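PDB 5NO8: Baccell_00875 from Bacteroides cellulosilyticus DSM 14838, which is a polysaccharide lyase that probably removes rhamnose caps from complex arabinogalactan proteins, cutting next to glucuronic acid. Local coordinates for residues V308-E311 and R317-F320. Sequence-based numbering, arbitrary orientation.
Sequences VPME and RFDF
A Met-aromatic contact joins two facing layers of a small beta domain, where the ring of Phe318 points its far edge at Val308 and Met310. Val308 and Phe318 reach toward each other, and CG2 of Val308 lies 3.7 Å from Phe318 CE1. The two aliphatic groups flank CZ of the ring, with Met310 CE 3.8 Å from Phe318 CE2. Met310 SD sits 5.3 Å from the centroid of the Phe318 ring, 77° off the ring normal, so the sulfur is beside the ring and not over a face. The methionine chain bends at chi2 (-59°) and again at chi3, which carries the methyl across to the ring. No hydrogen bond links 308-311 to 317-320; the contact is apolar and buried. Replacing Phe318 with an alanine is likely to open a gap between the layers and deprive Val308 CG2 and the Met310 thioether of their aromatic partner. On strand 314-322, Arg317 grips Asp319 side-on in a salt bridge: Arg317 NE reaches both carboxylate oxygens, 2.9 Å to Asp319 OD1 and 3.1 Å to Asp319 OD2, and NH2 also bonds OD1. Val308 pairs through its backbone with Ala273 of strand 272-278, and Phe318 with Ala330 of strand 326-335. Met290 of strand 287-290 touches Val308, Met310 and Phe318, while Val275 and Cys332 pack on Phe318 from strands 272-278 and 326-335.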
ATOM      1  N   VAL A 308     -12.708 -12.722  21.438  1.00 17.44           N
ATOM      2  CA  VAL A 308     -11.887 -12.438  22.601  1.00 18.64           C
ATOM      3  C   VAL A 308     -11.832 -10.946  22.864  1.00 18.31           C
ATOM      4  O   VAL A 308     -11.905 -10.149  21.949  1.00 17.61           O
ATOM      5  CB  VAL A 308     -10.430 -12.939  22.461  1.00 18.59           C
ATOM      6  CG1 VAL A 308     -10.365 -14.450  22.508  1.00 20.66           C
ATOM      7  CG2 VAL A 308      -9.773 -12.399  21.209  1.00 18.60           C
ATOM      8  N   PRO A 309     -11.664 -10.573  24.126  1.00 18.57           N
ATOM      9  CA  PRO A 309     -11.361  -9.196  24.438  1.00 18.75           C
ATOM     10  C   PRO A 309      -9.887  -8.853  24.151  1.00 17.82           C
ATOM     11  O   PRO A 309      -8.976  -9.682  24.279  1.00 16.66           O
ATOM     12  CB  PRO A 309     -11.679  -9.117  25.935  1.00 19.05           C
ATOM     13  CG  PRO A 309     -11.342 -10.462  26.436  1.00 19.83           C
ATOM     14  CD  PRO A 309     -11.763 -11.398  25.341  1.00 20.25           C
ATOM     15  N   MET A 310      -9.683  -7.620  23.734  1.00 18.19           N
ATOM     16  CA  MET A 310      -8.371  -7.120  23.400  1.00 18.84           C
ATOM     17  C   MET A 310      -7.953  -6.243  24.565  1.00 19.08           C
ATOM     18  O   MET A 310      -8.282  -5.072  24.591  1.00 20.75           O
ATOM     19  CB  MET A 310      -8.455  -6.335  22.079  1.00 19.72           C
ATOM     20  CG  MET A 310      -8.927  -7.146  20.887  1.00 20.82           C
ATOM     21  SD  MET A 310      -7.864  -8.587  20.535  1.00 22.35           S
ATOM     22  CE  MET A 310      -7.176  -8.048  18.972  1.00 23.41           C
ATOM     23  N   GLU A 311      -7.185  -6.781  25.508  1.00 19.88           N
ATOM     24  CA  GLU A 311      -6.962  -6.084  26.776  1.00 21.90           C
ATOM     25  C   GLU A 311      -5.556  -5.498  26.967  1.00 19.43           C
ATOM     26  O   GLU A 311      -5.284  -4.887  28.005  1.00 18.52           O
ATOM     27  CB  GLU A 311      -7.336  -6.987  27.967  1.00 27.33           C
ATOM     28  CG  GLU A 311      -8.770  -7.545  27.944  1.00 31.01           C
ATOM     29  CD  GLU A 311      -9.899  -6.526  28.254  1.00 36.81           C
ATOM     30  OE1 GLU A 311     -11.023  -6.986  28.569  1.00 42.62           O
ATOM     31  OE2 GLU A 311      -9.698  -5.284  28.227  1.00 39.54           O
ATOM     32  N   ARG A 317      -1.411 -11.459  17.020  1.00 14.31           N
ATOM     33  CA  ARG A 317      -1.454 -12.440  15.958  1.00 15.42           C
ATOM     34  C   ARG A 317      -2.434 -13.533  16.346  1.00 14.25           C
ATOM     35  O   ARG A 317      -2.320 -14.136  17.414  1.00 13.76           O
ATOM     36  CB  ARG A 317      -0.070 -13.050  15.748  1.00 17.22           C
ATOM     37  CG  ARG A 317      -0.003 -13.995  14.572  1.00 19.43           C
ATOM     38  CD  ARG A 317       1.356 -14.640  14.523  1.00 21.86           C
ATOM     39  NE  ARG A 317       1.376 -15.811  13.664  1.00 25.74           N
ATOM     40  CZ  ARG A 317       1.945 -15.899  12.463  1.00 27.21           C
ATOM     41  NH1 ARG A 317       2.622 -14.886  11.916  1.00 29.93           N
ATOM     42  NH2 ARG A 317       1.889 -17.053  11.823  1.00 26.54           N
ATOM     43  N   PHE A 318      -3.421 -13.770  15.502  1.00 13.41           N
ATOM     44  CA  PHE A 318      -4.301 -14.910  15.693  1.00 13.93           C
ATOM     45  C   PHE A 318      -3.848 -16.018  14.753  1.00 14.41           C
ATOM     46  O   PHE A 318      -3.749 -15.783  13.543  1.00 13.73           O
ATOM     47  CB  PHE A 318      -5.736 -14.521  15.369  1.00 14.81           C
ATOM     48  CG  PHE A 318      -6.347 -13.571  16.367  1.00 15.33           C
ATOM     49  CD1 PHE A 318      -6.783 -14.038  17.581  1.00 16.09           C
ATOM     50  CD2 PHE A 318      -6.492 -12.218  16.085  1.00 16.36           C
ATOM     51  CE1 PHE A 318      -7.376 -13.188  18.487  1.00 16.66           C
ATOM     52  CE2 PHE A 318      -7.060 -11.354  17.004  1.00 16.17           C
ATOM     53  CZ  PHE A 318      -7.516 -11.854  18.203  1.00 16.51           C
ATOM     54  N   ASP A 319      -3.590 -17.215  15.289  1.00 13.40           N
ATOM     55  CA  ASP A 319      -3.241 -18.397  14.491  1.00 14.17           C
ATOM     56  C   ASP A 319      -4.374 -19.423  14.534  1.00 14.44           C
ATOM     57  O   ASP A 319      -4.943 -19.632  15.604  1.00 14.29           O
ATOM     58  CB  ASP A 319      -1.961 -19.054  14.998  1.00 14.33           C
ATOM     59  CG  ASP A 319      -0.724 -18.251  14.693  1.00 15.82           C
ATOM     60  OD1 ASP A 319      -0.319 -18.151  13.507  1.00 17.01           O
ATOM     61  OD2 ASP A 319      -0.123 -17.720  15.632  1.00 17.96           O
ATOM     62  N   PHE A 320      -4.757 -19.963  13.371  1.00 13.82           N
ATOM     63  CA  PHE A 320      -5.614 -21.151  13.301  1.00 13.85           C
ATOM     64  C   PHE A 320      -4.793 -22.376  12.890  1.00 14.06           C
ATOM     65  O   PHE A 320      -3.932 -22.299  12.021  1.00 12.83           O
ATOM     66  CB  PHE A 320      -6.744 -20.976  12.301  1.00 14.76           C
ATOM     67  CG  PHE A 320      -7.789 -20.016  12.743  1.00 15.79           C
ATOM     68  CD1 PHE A 320      -8.858 -20.434  13.516  1.00 15.54           C
ATOM     69  CD2 PHE A 320      -7.693 -18.678  12.402  1.00 16.65           C
ATOM     70  CE1 PHE A 320      -9.818 -19.537  13.946  1.00 17.01           C
ATOM     71  CE2 PHE A 320      -8.652 -17.778  12.816  1.00 17.53           C
ATOM     72  CZ  PHE A 320      -9.718 -18.197  13.587  1.00 17.13           C
TER